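Local coordinates for protein piwi (Drosophila melanogaster, PDB 6KR6), which binds piRNAs as a Piwi-subfamily Argonaute and, with them, mediates the repression of transposable elements, at residues Val531-Val535 against Gln556-Lys560. Sequence-based numbering, arbitrary orientation.
With ZN (zinc ion), chain C; nucleotides of chain B.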
ATOM      1  N   VAL A 531     -29.468  -3.539 -13.079  1.00 83.65           N
ATOM      2  CA  VAL A 531     -30.314  -3.121 -11.972  1.00 82.49           C
ATOM      3  C   VAL A 531     -29.451  -2.973 -10.725  1.00 78.75           C
ATOM      4  O   VAL A 531     -28.831  -3.946 -10.287  1.00 83.35           O
ATOM      5  CB  VAL A 531     -31.463  -4.110 -11.707  1.00 92.07           C
ATOM      6  CG1 VAL A 531     -32.301  -3.643 -10.526  1.00 89.34           C
ATOM      7  CG2 VAL A 531     -32.328  -4.272 -12.950  1.00101.67           C
ATOM      8  N   PRO A 532     -29.369  -1.788 -10.120  1.00 74.83           N
ATOM      9  CA  PRO A 532     -28.631  -1.658  -8.858  1.00 72.68           C
ATOM     10  C   PRO A 532     -29.322  -2.425  -7.740  1.00 70.53           C
ATOM     11  O   PRO A 532     -30.547  -2.394  -7.604  1.00 73.56           O
ATOM     12  CB  PRO A 532     -28.634  -0.147  -8.595  1.00 66.72           C
ATOM     13  CG  PRO A 532     -29.780   0.378  -9.384  1.00 68.94           C
ATOM     14  CD  PRO A 532     -29.899  -0.498 -10.594  1.00 72.72           C
ATOM     15  N   THR A 533     -28.522  -3.129  -6.942  1.00 72.38           N
ATOM     16  CA  THR A 533     -29.044  -4.033  -5.929  1.00 74.55           C
ATOM     17  C   THR A 533     -28.458  -3.702  -4.562  1.00 75.69           C
ATOM     18  O   THR A 533     -27.406  -3.068  -4.445  1.00 72.43           O
ATOM     19  CB  THR A 533     -28.745  -5.500  -6.272  1.00 76.11           C
ATOM     20  OG1 THR A 533     -27.329  -5.719  -6.258  1.00 83.79           O
ATOM     21  CG2 THR A 533     -29.298  -5.853  -7.645  1.00 81.20           C
ATOM     22  N   GLN A 534     -29.158  -4.154  -3.524  1.00 79.75           N
ATOM     23  CA  GLN A 534     -28.742  -3.968  -2.140  1.00 76.29           C
ATOM     24  C   GLN A 534     -28.900  -5.284  -1.394  1.00 78.32           C
ATOM     25  O   GLN A 534     -29.941  -5.939  -1.497  1.00 85.02           O
ATOM     26  CB  GLN A 534     -29.562  -2.871  -1.456  1.00 67.89           C
ATOM     27  CG  GLN A 534     -29.244  -2.705   0.018  1.00 69.29           C
ATOM     28  CD  GLN A 534     -27.781  -2.406   0.263  1.00 74.51           C
ATOM     29  OE1 GLN A 534     -27.222  -1.471  -0.311  1.00 78.10           O
ATOM     30  NE2 GLN A 534     -27.148  -3.205   1.114  1.00 75.14           N
ATOM     31  N   VAL A 535     -27.870  -5.668  -0.645  1.00 76.51           N
ATOM     32  CA  VAL A 535     -27.857  -6.916   0.107  1.00 80.51           C
ATOM     33  C   VAL A 535     -27.794  -6.587   1.591  1.00 80.92           C
ATOM     34  O   VAL A 535     -27.025  -5.715   2.010  1.00 86.91           O
ATOM     35  CB  VAL A 535     -26.672  -7.812  -0.311  1.00 77.21           C
ATOM     36  CG1 VAL A 535     -26.628  -9.074   0.534  1.00 78.58           C
ATOM     37  CG2 VAL A 535     -26.768  -8.159  -1.787  1.00 82.64           C
ATOM     38  N   GLN A 556     -26.937   4.763   1.384  1.00 67.44           N
ATOM     39  CA  GLN A 556     -26.374   3.884   0.362  1.00 70.76           C
ATOM     40  C   GLN A 556     -27.336   3.707  -0.807  1.00 78.05           C
ATOM     41  O   GLN A 556     -26.914   3.689  -1.965  1.00 76.48           O
ATOM     42  CB  GLN A 556     -26.008   2.527   0.968  1.00 65.37           C
ATOM     43  CG  GLN A 556     -25.287   1.588   0.001  1.00 73.41           C
ATOM     44  CD  GLN A 556     -24.756   0.331   0.674  1.00 81.80           C
ATOM     45  OE1 GLN A 556     -24.132  -0.519   0.031  1.00 80.35           O
ATOM     46  NE2 GLN A 556     -24.996   0.210   1.974  1.00 79.67           N
ATOM     47  N   LEU A 557     -28.635   3.585  -0.522  1.00 75.97           N
ATOM     48  CA  LEU A 557     -29.628   3.410  -1.579  1.00 73.72           C
ATOM     49  C   LEU A 557     -29.750   4.663  -2.437  1.00 74.43           C
ATOM     50  O   LEU A 557     -29.817   4.576  -3.672  1.00 74.58           O
ATOM     51  CB  LEU A 557     -30.986   3.053  -0.972  1.00 70.44           C
ATOM     52  CG  LEU A 557     -31.117   1.725  -0.224  1.00 76.99           C
ATOM     53  CD1 LEU A 557     -32.494   1.601   0.412  1.00 67.71           C
ATOM     54  CD2 LEU A 557     -30.846   0.554  -1.147  1.00 70.48           C
ATOM     55  N   ASN A 558     -29.800   5.834  -1.797  1.00 73.01           N
ATOM     56  CA  ASN A 558     -29.800   7.092  -2.535  1.00 72.46           C
ATOM     57  C   ASN A 558     -28.603   7.169  -3.474  1.00 73.72           C
ATOM     58  O   ASN A 558     -28.727   7.622  -4.617  1.00 66.03           O
ATOM     59  CB  ASN A 558     -29.795   8.274  -1.560  1.00 71.28           C
ATOM     60  CG  ASN A 558     -30.183   9.583  -2.224  1.00 70.04           C
ATOM     61  OD1 ASN A 558     -31.147   9.645  -2.985  1.00 70.32           O
ATOM     62  ND2 ASN A 558     -29.429  10.640  -1.937  1.00 74.20           N
ATOM     63  N   CYS A 559     -27.435   6.712  -3.011  1.00 74.39           N
ATOM     64  CA  CYS A 559     -26.262   6.696  -3.883  1.00 69.81           C
ATOM     65  C   CYS A 559     -26.420   5.688  -5.016  1.00 73.71           C
ATOM     66  O   CYS A 559     -26.077   5.981  -6.167  1.00 70.90           O
ATOM     67  CB  CYS A 559     -25.004   6.390  -3.073  1.00 63.62           C
ATOM     68  SG  CYS A 559     -24.552   7.696  -1.930  1.00 75.72           S
ATOM     69  N   LYS A 560     -26.928   4.492  -4.702  1.00 71.41           N
ATOM     70  CA  LYS A 560     -27.184   3.483  -5.726  1.00 66.82           C
ATOM     71  C   LYS A 560     -28.084   4.024  -6.825  1.00 68.26           C
ATOM     72  O   LYS A 560     -27.957   3.623  -7.988  1.00 63.59           O
ATOM     73  CB  LYS A 560     -27.823   2.239  -5.102  1.00 72.07           C
ATOM     74  CG  LYS A 560     -26.964   1.511  -4.084  1.00 70.99           C
ATOM     75  CD  LYS A 560     -26.024   0.517  -4.733  1.00 71.10           C
ATOM     76  CE  LYS A 560     -25.149  -0.148  -3.689  1.00 70.37           C
ATOM     77  NZ  LYS A 560     -25.940  -0.793  -2.606  1.00 73.12           N
TER
HETATM   78 ZN    ZN C 901     -22.708  -1.977  -0.002  0.91 71.14          ZN
ATOM     79  OP3   U B   1     -24.694  -3.142  -0.183  1.00 85.70           O
ATOM     80  P     U B   1     -24.100  -4.304  -0.877  1.00 76.44           P
ATOM     81  OP1   U B   1     -24.910  -4.578  -2.089  1.00 74.47           O
ATOM     82  OP2   U B   1     -22.653  -4.025  -1.036  1.00 77.64           O
ATOM     83  O5'   U B   1     -24.240  -5.575   0.072  1.00 71.17           O
ATOM     84  C5'   U B   1     -23.468  -5.690   1.264  1.00 82.54           C
ATOM     85  C4'   U B   1     -24.014  -6.759   2.177  1.00 86.91           C
ATOM     86  O4'   U B   1     -23.624  -8.067   1.676  1.00 89.37           O
ATOM     87  C3'   U B   1     -23.534  -6.694   3.626  1.00 89.08           C
ATOM     88  O3'   U B   1     -24.602  -7.065   4.496  1.00 92.71           O
ATOM     89  C2'   U B   1     -22.441  -7.758   3.676  1.00 85.00           C
ATOM     90  O2'   U B   1     -22.215  -8.307   4.957  1.00 89.88           O
ATOM     91  C1'   U B   1     -22.982  -8.800   2.702  1.00 86.30           C
ATOM     92  N1    U B   1     -21.939  -9.643   2.096  1.00 93.09           N
ATOM     93  C2    U B   1     -22.222 -10.983   1.916  1.00 91.97           C
ATOM     94  O2    U B   1     -23.296 -11.475   2.216  1.00 93.32           O
ATOM     95  N3    U B   1     -21.208 -11.723   1.358  1.00 88.01           N
ATOM     96  C4    U B   1     -19.961 -11.272   0.978  1.00 94.35           C
ATOM     97  O4    U B   1     -19.154 -12.065   0.489  1.00 99.62           O
ATOM     98  C5    U B   1     -19.742  -9.876   1.207  1.00 97.04           C
ATOM     99  C6    U B   1     -20.713  -9.130   1.748  1.00 97.04           C
ATOM    100  P     A B   2     -24.737  -6.381   5.943  1.00 85.92           P
ATOM    101  OP1   A B   2     -23.493  -6.693   6.693  1.00 78.84           O
ATOM    102  OP2   A B   2     -26.062  -6.734   6.514  1.00 83.41           O
ATOM    103  O5'   A B   2     -24.732  -4.817   5.646  1.00 87.30           O
ATOM    104  C5'   A B   2     -25.677  -4.214   4.773  1.00 74.85           C
ATOM    105  C4'   A B   2     -25.573  -2.714   4.850  1.00 74.83           C
ATOM    106  O4'   A B   2     -26.151  -2.275   6.104  1.00 68.70           O
ATOM    107  C3'   A B   2     -24.147  -2.172   4.863  1.00 82.30           C
ATOM    108  O3'   A B   2     -23.646  -1.942   3.556  1.00 80.18           O
ATOM    109  C2'   A B   2     -24.257  -0.901   5.695  1.00 79.95           C
ATOM    110  O2'   A B   2     -24.713   0.179   4.897  1.00 75.80           O
ATOM    111  C1'   A B   2     -25.361  -1.267   6.684  1.00 78.13           C
ATOM    112  N9    A B   2     -24.855  -1.781   7.971  1.00 86.71           N
ATOM    113  C8    A B   2     -25.025  -3.055   8.456  1.00 86.97           C
ATOM    114  N7    A B   2     -24.498  -3.247   9.638  1.00 88.33           N
ATOM    115  C5    A B   2     -23.953  -2.014   9.961  1.00 89.69           C
ATOM    116  C6    A B   2     -23.251  -1.561  11.091  1.00101.51           C
ATOM    117  N6    A B   2     -22.968  -2.332  12.144  1.00104.26           N
ATOM    118  N1    A B   2     -22.842  -0.274  11.102  1.00104.64           N
ATOM    119  C2    A B   2     -23.127   0.498  10.046  1.00 98.45           C
ATOM    120  N3    A B   2     -23.780   0.188   8.927  1.00 93.09           N
ATOM    121  C4    A B   2     -24.171  -1.097   8.947  1.00 89.33           C
ATOM    122  P     U B   3     -22.148  -2.367   3.165  1.00 75.51           P
ATOM    123  OP1   U B   3     -21.895  -1.898   1.778  1.00 76.84           O
ATOM    124  OP2   U B   3     -21.973  -3.801   3.509  1.00 79.50           O
ATOM    125  O5'   U B   3     -21.231  -1.506   4.142  1.00 74.63           O
ATOM    126  C5'   U B   3     -21.123  -0.099   3.985  1.00 79.16           C
ATOM    127  C4'   U B   3     -20.261   0.510   5.064  1.00 82.31           C
ATOM    128  O4'   U B   3     -20.828   0.230   6.367  1.00 97.87           O
ATOM    129  C3'   U B   3     -18.836  -0.013   5.157  1.00103.43           C
ATOM    130  O3'   U B   3     -17.982   0.625   4.222  1.00103.28           O
ATOM    131  C2'   U B   3     -18.454   0.274   6.609  1.00108.60           C
ATOM    132  O2'   U B   3     -17.970   1.601   6.751  1.00106.55           O
ATOM    133  C1'   U B   3     -19.803   0.167   7.332  1.00104.86           C
ATOM    134  N1    U B   3     -19.951  -1.072   8.134  1.00103.10           N
ATOM    135  C2    U B   3     -19.490  -1.026   9.438  1.00111.79           C
ATOM    136  O2    U B   3     -18.972  -0.032   9.919  1.00113.60           O
ATOM    137  N3    U B   3     -19.651  -2.184  10.158  1.00111.79           N
ATOM    138  C4    U B   3     -20.222  -3.359   9.718  1.00108.04           C
ATOM    139  O4    U B   3     -20.295  -4.318  10.488  1.00114.91           O
ATOM    140  C5    U B   3     -20.682  -3.327   8.361  1.00 97.18           C
ATOM    141  C6    U B   3     -20.537  -2.212   7.634  1.00 97.55           C
TER
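Pro532 and Gln534 face Lys560 and Leu557 where strand 533-535, an edge of a parallel sheet, runs nearly antiparallel to segment 556-560, the last turn of helix 546-560; the axes of these short segments come within 9.5 Å, at 157°. Pro532, with no N-H to satisfy, lays its ring against the helix end, CB 3.9 Å from Lys560 O. Further along, CB and CG of Gln534 rest on CD2 of Leu557, which covers the glutamine's aliphatic part. With CG anti to the backbone N and a bend at chi2, the Gln534 amide swings to the RNA, where NE2 weakly bonds OP3 of U1 of chain B. Lys560, crossing Gln534 at about a right angle, reaches with its long chain to place NZ 3.3 Å from Thr533 O in a weak hydrogen bond; NZ also donates to Gln556 OE1, 44° out of the carbonyl plane. Gln556 extends fully: OE1 binds the zinc ion at 2.0 Å while NE2 makes a nearly straight bond (167°) to O3' of A2 of chain B. The metal, zinc where magnesium probably binds in the cell, is also held by OP2 and OP3 of U1 and OP1 of U3 of chain B, and by O of Leu810, the C-terminal residue. Replacing Lys560 by a methionine would probably leave Thr533 O and Gln556 OE1 without their shared donor and weaken the positive field near the phosphate. Lysine, glutamine and metal thus gather round the guide's 5' phosphate, as in the MID-domain pocket of Argonautes; with the Gln556 amide neutral, zinc and Lys560 probably offset part of the phosphate's charge.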